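Local coordinates for phosphate ABC transporter, phosphate-binding protein (PDB 4Q8R) that probably captures phosphate outside the cell membrane with high affinity and delivers it to an ABC-type phosphate transporter, at residues A[82-87]-A[161-166]; A[91-96]-A[184-189]; A[100-105]-A[168-173]; A[119-124]-A[149-154]. All blocks are in the same frame, centred on the assembly; numbering follows the deposited sequence.

The four contacts share one mixed sheet and its flanking helices. Strand 169-174, in interaction 3, pairs antiparallel with strand 71-86 of interaction 1 and parallel with strand 121-125 of interaction 4; strand 182-187 joins interactions 1 and 2. Centres of interactions 3 and 4 are about 7 Å apart, those of interactions 2 and 4 about 18 Å. Along the chain interaction 4 is nested inside the loops closed by the other three, and interaction 3 inside that of interaction 2, while interaction 1 crosses interactions 2 and 3. This interleaving ties chain parts far apart in sequence into one compact lobe, as in other periplasmic-binding-type folds.

Interaction 1: residues A[82-87]-A[161-166]; sequences ALITHK and SLVQGN. With ZN (zinc ion), chain E.
The end of strand 71-86 passes the last turn of helix 156-164, with the CA atoms of H86 and V163 5.5 Å apart. V163 is the apolar wedge. CG1 of V163, placed anti to the backbone N (chi1 172°), presses on the strand backbone at 3.3 Å from atom C of T85. The other branch, V163 CG2, lies against CD1 of I84 at 3.9 Å. The isoleucine brings that methyl over with CG1 between its own N and carbonyl carbon (chi1 53°), and the two side chains cross at a slant. H86 supplies the polar half. Its ND1-H points almost straight at the carbonyl O of V163, 2.8 Å away with 170° at the hydrogen; the oxygen lies in the plane of the imidazole, and ND1 in turn lies in the carbonyl plane of V163. CE1, at the same ring edge, sits 3.0 Å from O of Q164. The bond fixes the rotation of the ring and assigns the proton to ND1, leaving NE2 to bind zinc at 2.1 Å; two waters also ligate the ion. Beyond the segments, Q164 NE2 is hydrogen-bonded to S181 OG. A histidine oriented by a backbone carbonyl behind it is a classic second-shell arrangement of zinc sites, here where strand 71-86 runs past the end of helix 156-164.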
# COMPACT_ATOMS: atom_id res chain seq x y z
N ALA A 82 0.07 -7.51 -2.37
CA ALA A 82 0.09 -8.94 -2.12
C ALA A 82 -1.10 -9.33 -1.24
O ALA A 82 -1.52 -8.60 -0.39
CB ALA A 82 1.35 -9.33 -1.41
N LEU A 83 -1.59 -10.53 -1.51
CA LEU A 83 -2.56 -11.22 -0.65
C LEU A 83 -1.72 -12.15 0.16
O LEU A 83 -1.14 -13.14 -0.43
CB LEU A 83 -3.52 -12.09 -1.43
CG LEU A 83 -4.79 -11.50 -1.97
CD1 LEU A 83 -5.62 -11.06 -0.82
CD2 LEU A 83 -4.49 -10.39 -2.93
N ILE A 84 -1.59 -11.88 1.43
CA ILE A 84 -0.71 -12.67 2.29
C ILE A 84 -1.47 -13.64 3.15
O ILE A 84 -2.56 -13.32 3.68
CB ILE A 84 0.20 -11.78 3.13
CG1 ILE A 84 -0.56 -10.71 3.93
CG2 ILE A 84 1.22 -11.11 2.21
CD1 ILE A 84 0.26 -10.16 5.05
N THR A 85 -0.88 -14.82 3.32
CA THR A 85 -1.37 -15.82 4.21
C THR A 85 -0.29 -16.10 5.24
O THR A 85 0.88 -15.67 5.12
CB THR A 85 -1.76 -17.12 3.48
OG1 THR A 85 -0.54 -17.72 3.00
CG2 THR A 85 -2.70 -16.92 2.34
N HIS A 86 -0.67 -16.78 6.30
CA HIS A 86 0.31 -17.38 7.19
C HIS A 86 1.24 -18.33 6.38
O HIS A 86 0.84 -18.95 5.40
CB HIS A 86 -0.40 -18.16 8.28
CG HIS A 86 0.38 -18.38 9.50
ND1 HIS A 86 0.51 -17.45 10.51
CD2 HIS A 86 1.10 -19.47 9.89
CE1 HIS A 86 1.21 -17.98 11.49
NE2 HIS A 86 1.62 -19.17 11.12
N LYS A 87 2.45 -18.47 6.88
CA LYS A 87 3.45 -19.27 6.26
C LYS A 87 2.91 -20.73 6.25
O LYS A 87 2.23 -21.15 7.18
CB LYS A 87 4.76 -19.09 7.07
CG LYS A 87 5.95 -19.63 6.42
CD LYS A 87 6.39 -18.77 5.25
CE LYS A 87 7.88 -19.02 4.99
NZ LYS A 87 8.25 -18.24 3.78
N SER A 161 1.12 -8.26 11.12
CA SER A 161 1.23 -8.89 12.44
C SER A 161 0.06 -9.84 12.66
O SER A 161 0.23 -10.95 13.16
CB SER A 161 1.24 -7.84 13.54
OG SER A 161 2.46 -7.13 13.58
N LEU A 162 -1.13 -9.45 12.25
CA LEU A 162 -2.28 -10.35 12.42
C LEU A 162 -2.11 -11.68 11.65
O LEU A 162 -2.34 -12.80 12.19
CB LEU A 162 -3.59 -9.62 12.09
CG LEU A 162 -4.83 -10.14 12.82
CD1 LEU A 162 -4.59 -10.14 14.30
CD2 LEU A 162 -6.07 -9.34 12.43
N VAL A 163 -1.68 -11.56 10.40
CA VAL A 163 -1.46 -12.70 9.53
C VAL A 163 -0.32 -13.56 10.10
O VAL A 163 -0.43 -14.79 10.18
CB VAL A 163 -1.24 -12.28 8.09
CG1 VAL A 163 -0.81 -13.47 7.23
CG2 VAL A 163 -2.46 -11.61 7.50
N GLN A 164 0.73 -12.90 10.58
CA GLN A 164 1.83 -13.61 11.24
C GLN A 164 1.35 -14.41 12.44
O GLN A 164 1.98 -15.41 12.78
CB GLN A 164 2.94 -12.71 11.72
CG GLN A 164 3.78 -12.13 10.62
CD GLN A 164 4.72 -11.02 11.12
OE1 GLN A 164 4.39 -10.28 12.06
NE2 GLN A 164 5.91 -10.91 10.52
N GLY A 165 0.29 -13.93 13.10
CA GLY A 165 -0.18 -14.51 14.34
C GLY A 165 -1.31 -15.52 14.25
O GLY A 165 -1.75 -16.04 15.29
N ASN A 166 -1.78 -15.77 13.05
CA ASN A 166 -2.97 -16.60 12.87
C ASN A 166 -2.86 -17.47 11.65
O ASN A 166 -2.90 -16.98 10.52
CB ASN A 166 -4.25 -15.76 12.78
CG ASN A 166 -5.57 -16.63 12.93
OD1 ASN A 166 -5.70 -17.67 12.30
ND2 ASN A 166 -6.55 -16.15 13.73
ZN ZN E . 2.56 -20.60 12.29
O HOH W 1 1.57 -20.33 14.22
O HOH W 2 1.94 -22.46 12.02

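Interaction 2: residues A[91-96]-A[184-189]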
# COMPACT_ATOMS: atom_id res chain seq x y z
N VAL A 91 -2.81 -23.31 0.54
CA VAL A 91 -3.36 -22.52 -0.60
C VAL A 91 -2.33 -21.48 -1.03
O VAL A 91 -1.99 -20.61 -0.26
CB VAL A 91 -4.67 -21.86 -0.19
CG1 VAL A 91 -5.26 -21.05 -1.34
CG2 VAL A 91 -5.65 -22.93 0.26
N LYS A 92 -1.87 -21.59 -2.27
CA LYS A 92 -0.75 -20.81 -2.77
C LYS A 92 -1.06 -19.99 -4.02
O LYS A 92 -0.18 -19.29 -4.52
CB LYS A 92 0.44 -21.76 -3.00
CG LYS A 92 1.02 -22.14 -1.63
CD LYS A 92 2.06 -23.21 -1.66
CE LYS A 92 2.21 -23.78 -0.26
NZ LYS A 92 2.87 -22.86 0.69
N ASP A 93 -2.31 -20.05 -4.48
CA ASP A 93 -2.70 -19.44 -5.71
C ASP A 93 -4.19 -19.21 -5.63
O ASP A 93 -4.93 -20.17 -5.27
CB ASP A 93 -2.33 -20.39 -6.85
CG ASP A 93 -2.48 -19.80 -8.23
OD1 ASP A 93 -2.92 -18.67 -8.42
OD2 ASP A 93 -2.11 -20.52 -9.19
N LEU A 94 -4.63 -17.99 -5.94
CA LEU A 94 -6.05 -17.65 -5.96
C LEU A 94 -6.38 -16.81 -7.19
O LEU A 94 -5.56 -15.97 -7.59
CB LEU A 94 -6.43 -16.87 -4.69
CG LEU A 94 -6.36 -17.63 -3.35
CD1 LEU A 94 -6.54 -16.74 -2.16
CD2 LEU A 94 -7.41 -18.74 -3.35
N THR A 95 -7.56 -16.98 -7.75
CA THR A 95 -8.05 -16.09 -8.83
C THR A 95 -8.66 -14.82 -8.16
O THR A 95 -9.02 -14.83 -6.95
CB THR A 95 -9.09 -16.79 -9.67
OG1 THR A 95 -10.26 -17.02 -8.84
CG2 THR A 95 -8.52 -18.08 -10.28
N LEU A 96 -8.80 -13.73 -8.92
CA LEU A 96 -9.38 -12.55 -8.35
C LEU A 96 -10.79 -12.82 -7.83
O LEU A 96 -11.17 -12.29 -6.79
CB LEU A 96 -9.41 -11.38 -9.31
CG LEU A 96 -8.11 -10.63 -9.57
CD1 LEU A 96 -8.40 -9.55 -10.60
CD2 LEU A 96 -7.58 -10.01 -8.30
N ALA A 184 2.98 -14.62 0.18
CA ALA A 184 2.13 -13.95 -0.81
C ALA A 184 1.63 -15.01 -1.79
O ALA A 184 2.42 -15.74 -2.35
CB ALA A 184 2.90 -12.89 -1.55
N VAL A 185 0.33 -15.11 -1.99
CA VAL A 185 -0.24 -16.05 -2.93
C VAL A 185 -0.01 -15.61 -4.37
O VAL A 185 0.12 -14.43 -4.61
CB VAL A 185 -1.76 -16.32 -2.69
CG1 VAL A 185 -2.02 -16.76 -1.26
CG2 VAL A 185 -2.58 -15.09 -3.00
N LYS A 186 0.08 -16.54 -5.31
CA LYS A 186 -0.00 -16.18 -6.72
C LYS A 186 -1.41 -15.67 -6.95
O LYS A 186 -2.35 -16.13 -6.32
CB LYS A 186 0.25 -17.35 -7.64
CG LYS A 186 1.67 -17.84 -7.54
CD LYS A 186 1.86 -19.10 -8.40
CE LYS A 186 3.24 -19.67 -8.13
NZ LYS A 186 3.38 -20.96 -8.85
N VAL A 187 -1.56 -14.72 -7.87
CA VAL A 187 -2.88 -14.23 -8.25
C VAL A 187 -3.10 -14.61 -9.71
O VAL A 187 -2.31 -14.24 -10.58
CB VAL A 187 -3.06 -12.74 -7.98
CG1 VAL A 187 -4.38 -12.30 -8.57
CG2 VAL A 187 -2.97 -12.47 -6.46
N ASP A 188 -4.12 -15.41 -9.99
CA ASP A 188 -4.43 -15.86 -11.31
C ASP A 188 -3.17 -16.58 -11.86
O ASP A 188 -2.78 -16.42 -13.03
CB ASP A 188 -4.85 -14.70 -12.26
CG ASP A 188 -6.31 -14.12 -12.01
OD1 ASP A 188 -7.15 -14.64 -11.29
OD2 ASP A 188 -6.70 -13.12 -12.64
N GLY A 189 -2.48 -17.33 -11.00
CA GLY A 189 -1.27 -18.07 -11.39
C GLY A 189 0.02 -17.29 -11.56
O GLY A 189 1.05 -17.88 -11.94
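L94 and D93 pair in parallel with V187 and K186, and the tight part of the contact is this short ladder: N of L94 donates to O of K186 (3.0 Å), and O of L94 accepts from N of D188 (2.9 Å), with K186 N to K92 O completing it. On the buried face L94 and V187 point the same way, and L94 goes on to I99 and I102 of helix 96-103. CD2 of L96 meets CG1 of V187 at 3.9 Å, while V185 turns its CB toward the carbonyl of K92. The other side is looser and polar. D93, its carboxylate swung anti to the backbone N (chi1 -171°), reaches along the neighbouring strand so that the syn lone pair of OD1 takes the N-H of G189 at 2.9 Å. K186 crosses beside it, but its extended chain carries NZ 5.5 Å from OD2 of D93, too far for a salt bridge. D188 answers in the reverse direction: OD1 receives N of L96 at 3.0 Å, from above the carboxylate plane. Two aspartates thus each bind a backbone N-H of the opposite segment where the strands part; since L96 opens helix 96-103, the charge of D188 would probably suit the positive end of the helix dipole.

Interaction 3: residues A[100-105]-A[168-173]; sequences KDIYTG and NAIGYI
Apolar packing begins with I102 and I170, whose CG2 methyls meet tip to tip at 4.1 Å between helix 96-103 and strand 169-174. The same methyl of I170 also lies 4.4 Å from CE1 of Y103, bridging the two helix residues. Aromatic contact follows on the other flank of the tyrosine: CE2 of Y103 touches CE2 of Y172 at 3.7 Å. Their rings are inclined at 49°, with centroids 5.7 Å apart, too oblique for either a parallel or a T-shaped stack. Y172 reaches this place with its ring held between its own N and carbonyl carbon (chi1 51°). F135 joins both rings, stacked on Y172 and edge-to-face with Y103. The polar end of Y103 lies against the strand without bonding to it. Its OH comes to 3.4 Å from CA of G171, where no side chain intervenes, and passes O of I170 at 3.3 Å; the hydroxyl bonds instead to O of V123 on the adjoining strand. Y172 OH likewise turns elsewhere, to N of R125. No hydrogen bond spans the two segments, so helix and strand hold together here by dispersion and shape, while each buried phenol oxygen is satisfied by the backbone of strand 121-125.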
# COMPACT_ATOMS: atom_id res chain seq x y z
N LYS A 100 -12.43 -12.25 -4.20
CA LYS A 100 -13.69 -11.51 -4.00
C LYS A 100 -14.60 -12.35 -3.13
O LYS A 100 -15.23 -11.83 -2.19
CB LYS A 100 -14.37 -11.20 -5.28
CG LYS A 100 -15.64 -10.29 -5.20
CD LYS A 100 -16.24 -10.07 -6.56
CE LYS A 100 -17.65 -9.62 -6.41
NZ LYS A 100 -18.21 -9.15 -7.68
N ASP A 101 -14.76 -13.62 -3.47
CA ASP A 101 -15.62 -14.52 -2.69
C ASP A 101 -15.22 -14.64 -1.25
O ASP A 101 -16.08 -14.69 -0.36
CB ASP A 101 -15.59 -15.92 -3.31
CG ASP A 101 -16.35 -16.02 -4.60
OD1 ASP A 101 -17.05 -15.05 -5.05
OD2 ASP A 101 -16.31 -17.12 -5.18
N ILE A 102 -13.92 -14.66 -0.94
CA ILE A 102 -13.47 -14.61 0.42
C ILE A 102 -13.85 -13.31 1.11
O ILE A 102 -14.41 -13.30 2.23
CB ILE A 102 -11.91 -14.78 0.50
CG1 ILE A 102 -11.51 -16.19 -0.05
CG2 ILE A 102 -11.38 -14.61 1.90
CD1 ILE A 102 -10.04 -16.20 -0.38
N TYR A 103 -13.56 -12.19 0.48
CA TYR A 103 -13.75 -10.88 1.14
C TYR A 103 -15.23 -10.51 1.26
O TYR A 103 -15.57 -9.70 2.11
CB TYR A 103 -12.89 -9.81 0.48
CG TYR A 103 -11.55 -9.77 1.13
CD1 TYR A 103 -10.53 -10.69 0.73
CD2 TYR A 103 -11.24 -8.91 2.13
CE1 TYR A 103 -9.37 -10.74 1.42
CE2 TYR A 103 -10.06 -8.93 2.81
CZ TYR A 103 -9.11 -9.89 2.47
OH TYR A 103 -7.92 -9.97 3.13
N THR A 104 -16.09 -11.09 0.48
CA THR A 104 -17.52 -10.80 0.61
C THR A 104 -18.22 -11.84 1.45
O THR A 104 -19.44 -11.81 1.57
CB THR A 104 -18.20 -10.70 -0.78
OG1 THR A 104 -18.09 -11.94 -1.49
CG2 THR A 104 -17.62 -9.56 -1.63
N GLY A 105 -17.49 -12.83 1.95
CA GLY A 105 -18.04 -13.84 2.84
C GLY A 105 -18.76 -14.98 2.15
O GLY A 105 -19.47 -15.77 2.79
N ASN A 168 -4.91 -19.15 10.06
CA ASN A 168 -5.98 -19.14 9.14
C ASN A 168 -6.30 -17.79 8.54
O ASN A 168 -7.31 -17.67 7.89
CB ASN A 168 -7.19 -19.72 9.82
CG ASN A 168 -6.97 -21.17 10.17
OD1 ASN A 168 -6.49 -21.93 9.34
ND2 ASN A 168 -7.30 -21.55 11.36
N ALA A 169 -5.45 -16.80 8.80
CA ALA A 169 -5.72 -15.46 8.32
C ALA A 169 -5.32 -15.23 6.86
O ALA A 169 -4.38 -15.86 6.29
CB ALA A 169 -4.99 -14.51 9.21
N ILE A 170 -5.94 -14.22 6.26
CA ILE A 170 -5.58 -13.72 4.96
C ILE A 170 -5.70 -12.19 5.06
O ILE A 170 -6.66 -11.64 5.69
CB ILE A 170 -6.44 -14.30 3.85
CG1 ILE A 170 -5.94 -13.85 2.49
CG2 ILE A 170 -7.98 -13.98 4.01
CD1 ILE A 170 -6.54 -14.57 1.30
N GLY A 171 -4.72 -11.47 4.49
CA GLY A 171 -4.77 -10.00 4.44
C GLY A 171 -4.14 -9.51 3.17
O GLY A 171 -3.70 -10.29 2.36
N TYR A 172 -4.11 -8.18 3.00
CA TYR A 172 -3.48 -7.58 1.83
C TYR A 172 -2.56 -6.47 2.28
O TYR A 172 -2.80 -5.76 3.22
CB TYR A 172 -4.52 -7.11 0.83
CG TYR A 172 -5.62 -6.22 1.44
CD1 TYR A 172 -5.39 -4.87 1.75
CD2 TYR A 172 -6.91 -6.74 1.67
CE1 TYR A 172 -6.42 -4.07 2.25
CE2 TYR A 172 -7.89 -5.95 2.21
CZ TYR A 172 -7.64 -4.65 2.50
OH TYR A 172 -8.64 -3.84 3.01
N ILE A 173 -1.46 -6.34 1.56
CA ILE A 173 -0.41 -5.44 1.97
C ILE A 173 0.51 -5.13 0.82
O ILE A 173 0.69 -5.93 -0.09
CB ILE A 173 0.37 -6.11 3.09
CG1 ILE A 173 1.16 -5.13 3.91
CG2 ILE A 173 1.31 -7.24 2.56
CD1 ILE A 173 1.70 -5.69 5.17

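Interaction 4: residues A[119-124]-A[149-154]; sequences PIVVVS and NSQISD
V123 pairs with Q151 and S124 with I152 in a parallel ladder of three backbone bonds: Q151 N to V122 O (2.8 Å), S124 N to Q151 O (2.9 Å) and S153 N to S124 O (2.8 Å). The side chain of S150 can be followed outward. Its CB stands 4.0 Å from O of V122. From there OG, anti to the backbone N (chi1 -174°), extends over the neighbouring strand, where it meets CG1 of V122 at 3.8 Å and OG of S124 at 3.0 Å. The hydroxyl also turns back to donate to O of Q151. That oxygen is gripped by two donors, S150 OG and S124 N, which approach from opposite faces of its carbonyl plane. On the face of V123 and Q151, CG1 of V123 packs against OG of S153 at 3.3 Å, and both residues also touch I159 and L162 of helix 156-164. Where the strands begin, a water accepts from N of V122 and donates to O of I120 and O of N149, linking the two segments ahead of the ladder. Strand 121-125, helix 130-139 and strand 151-153 thus form a beta-alpha-beta unit, the building block of alpha/beta binding-protein lobes, with 151-153 pairing alongside 121-125.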
# COMPACT_ATOMS: atom_id res chain seq x y z
N PRO A 119 -11.83 -22.37 9.36
CA PRO A 119 -12.45 -21.05 8.98
C PRO A 119 -11.39 -20.07 8.47
O PRO A 119 -10.29 -20.01 9.00
CB PRO A 119 -13.06 -20.55 10.28
CG PRO A 119 -12.41 -21.31 11.36
CD PRO A 119 -11.90 -22.61 10.82
N ILE A 120 -11.74 -19.25 7.52
CA ILE A 120 -10.89 -18.20 7.05
C ILE A 120 -11.04 -16.99 7.96
O ILE A 120 -12.18 -16.60 8.27
CB ILE A 120 -11.22 -17.80 5.59
CG1 ILE A 120 -11.14 -18.98 4.63
CG2 ILE A 120 -10.34 -16.61 5.11
CD1 ILE A 120 -11.63 -18.73 3.26
N VAL A 121 -9.93 -16.43 8.43
CA VAL A 121 -9.95 -15.22 9.22
C VAL A 121 -9.62 -14.13 8.21
O VAL A 121 -8.44 -13.92 7.83
CB VAL A 121 -8.99 -15.28 10.42
CG1 VAL A 121 -8.90 -13.93 11.16
CG2 VAL A 121 -9.40 -16.42 11.38
N VAL A 122 -10.63 -13.42 7.79
CA VAL A 122 -10.51 -12.34 6.78
C VAL A 122 -10.04 -11.08 7.47
O VAL A 122 -10.65 -10.62 8.44
CB VAL A 122 -11.85 -12.10 6.03
CG1 VAL A 122 -11.72 -10.98 5.05
CG2 VAL A 122 -12.35 -13.33 5.34
N VAL A 123 -8.96 -10.48 6.95
CA VAL A 123 -8.41 -9.27 7.49
C VAL A 123 -8.44 -8.17 6.44
O VAL A 123 -7.93 -8.33 5.34
CB VAL A 123 -6.98 -9.42 8.12
CG1 VAL A 123 -6.61 -8.21 8.94
CG2 VAL A 123 -6.88 -10.69 8.96
N SER A 124 -9.00 -7.02 6.85
CA SER A 124 -9.11 -5.83 6.03
C SER A 124 -8.40 -4.70 6.75
O SER A 124 -8.15 -4.76 7.98
CB SER A 124 -10.56 -5.37 5.79
OG SER A 124 -11.22 -6.30 4.97
N ASN A 149 -17.76 -10.32 9.09
CA ASN A 149 -16.83 -11.07 9.95
C ASN A 149 -15.37 -10.72 9.69
O ASN A 149 -14.52 -11.32 10.27
CB ASN A 149 -17.09 -12.54 9.73
CG ASN A 149 -18.47 -12.90 10.25
OD1 ASN A 149 -18.86 -12.43 11.31
ND2 ASN A 149 -19.19 -13.77 9.56
N SER A 150 -15.09 -9.71 8.89
CA SER A 150 -13.69 -9.26 8.63
C SER A 150 -13.12 -8.65 9.91
O SER A 150 -13.79 -7.89 10.60
CB SER A 150 -13.70 -8.21 7.54
OG SER A 150 -12.33 -7.90 7.20
N GLN A 151 -11.89 -8.99 10.28
CA GLN A 151 -11.11 -8.27 11.25
C GLN A 151 -10.62 -6.97 10.55
O GLN A 151 -10.45 -6.99 9.34
CB GLN A 151 -9.87 -9.06 11.66
CG GLN A 151 -10.22 -10.39 12.26
CD GLN A 151 -10.99 -10.20 13.52
OE1 GLN A 151 -10.51 -9.51 14.44
NE2 GLN A 151 -12.19 -10.76 13.58
N ILE A 152 -10.50 -5.89 11.30
CA ILE A 152 -9.98 -4.68 10.82
C ILE A 152 -8.66 -4.45 11.50
O ILE A 152 -8.59 -4.35 12.76
CB ILE A 152 -10.96 -3.51 11.05
CG1 ILE A 152 -12.29 -3.86 10.44
CG2 ILE A 152 -10.32 -2.17 10.53
CD1 ILE A 152 -12.30 -3.91 8.97
N SER A 153 -7.63 -4.24 10.68
CA SER A 153 -6.29 -3.92 11.22
C SER A 153 -5.91 -2.51 10.77
O SER A 153 -6.01 -2.18 9.55
CB SER A 153 -5.22 -4.87 10.63
OG SER A 153 -5.32 -6.16 11.19
N ASP A 154 -5.40 -1.73 11.70
CA ASP A 154 -5.10 -0.34 11.46
C ASP A 154 -3.65 -0.23 11.06
O ASP A 154 -2.77 -0.28 11.90
CB ASP A 154 -5.38 0.47 12.73
CG ASP A 154 -5.39 1.94 12.50
OD1 ASP A 154 -5.17 2.44 11.36
OD2 ASP A 154 -5.69 2.62 13.50
O HOH W 3 -13.40 -13.72 8.75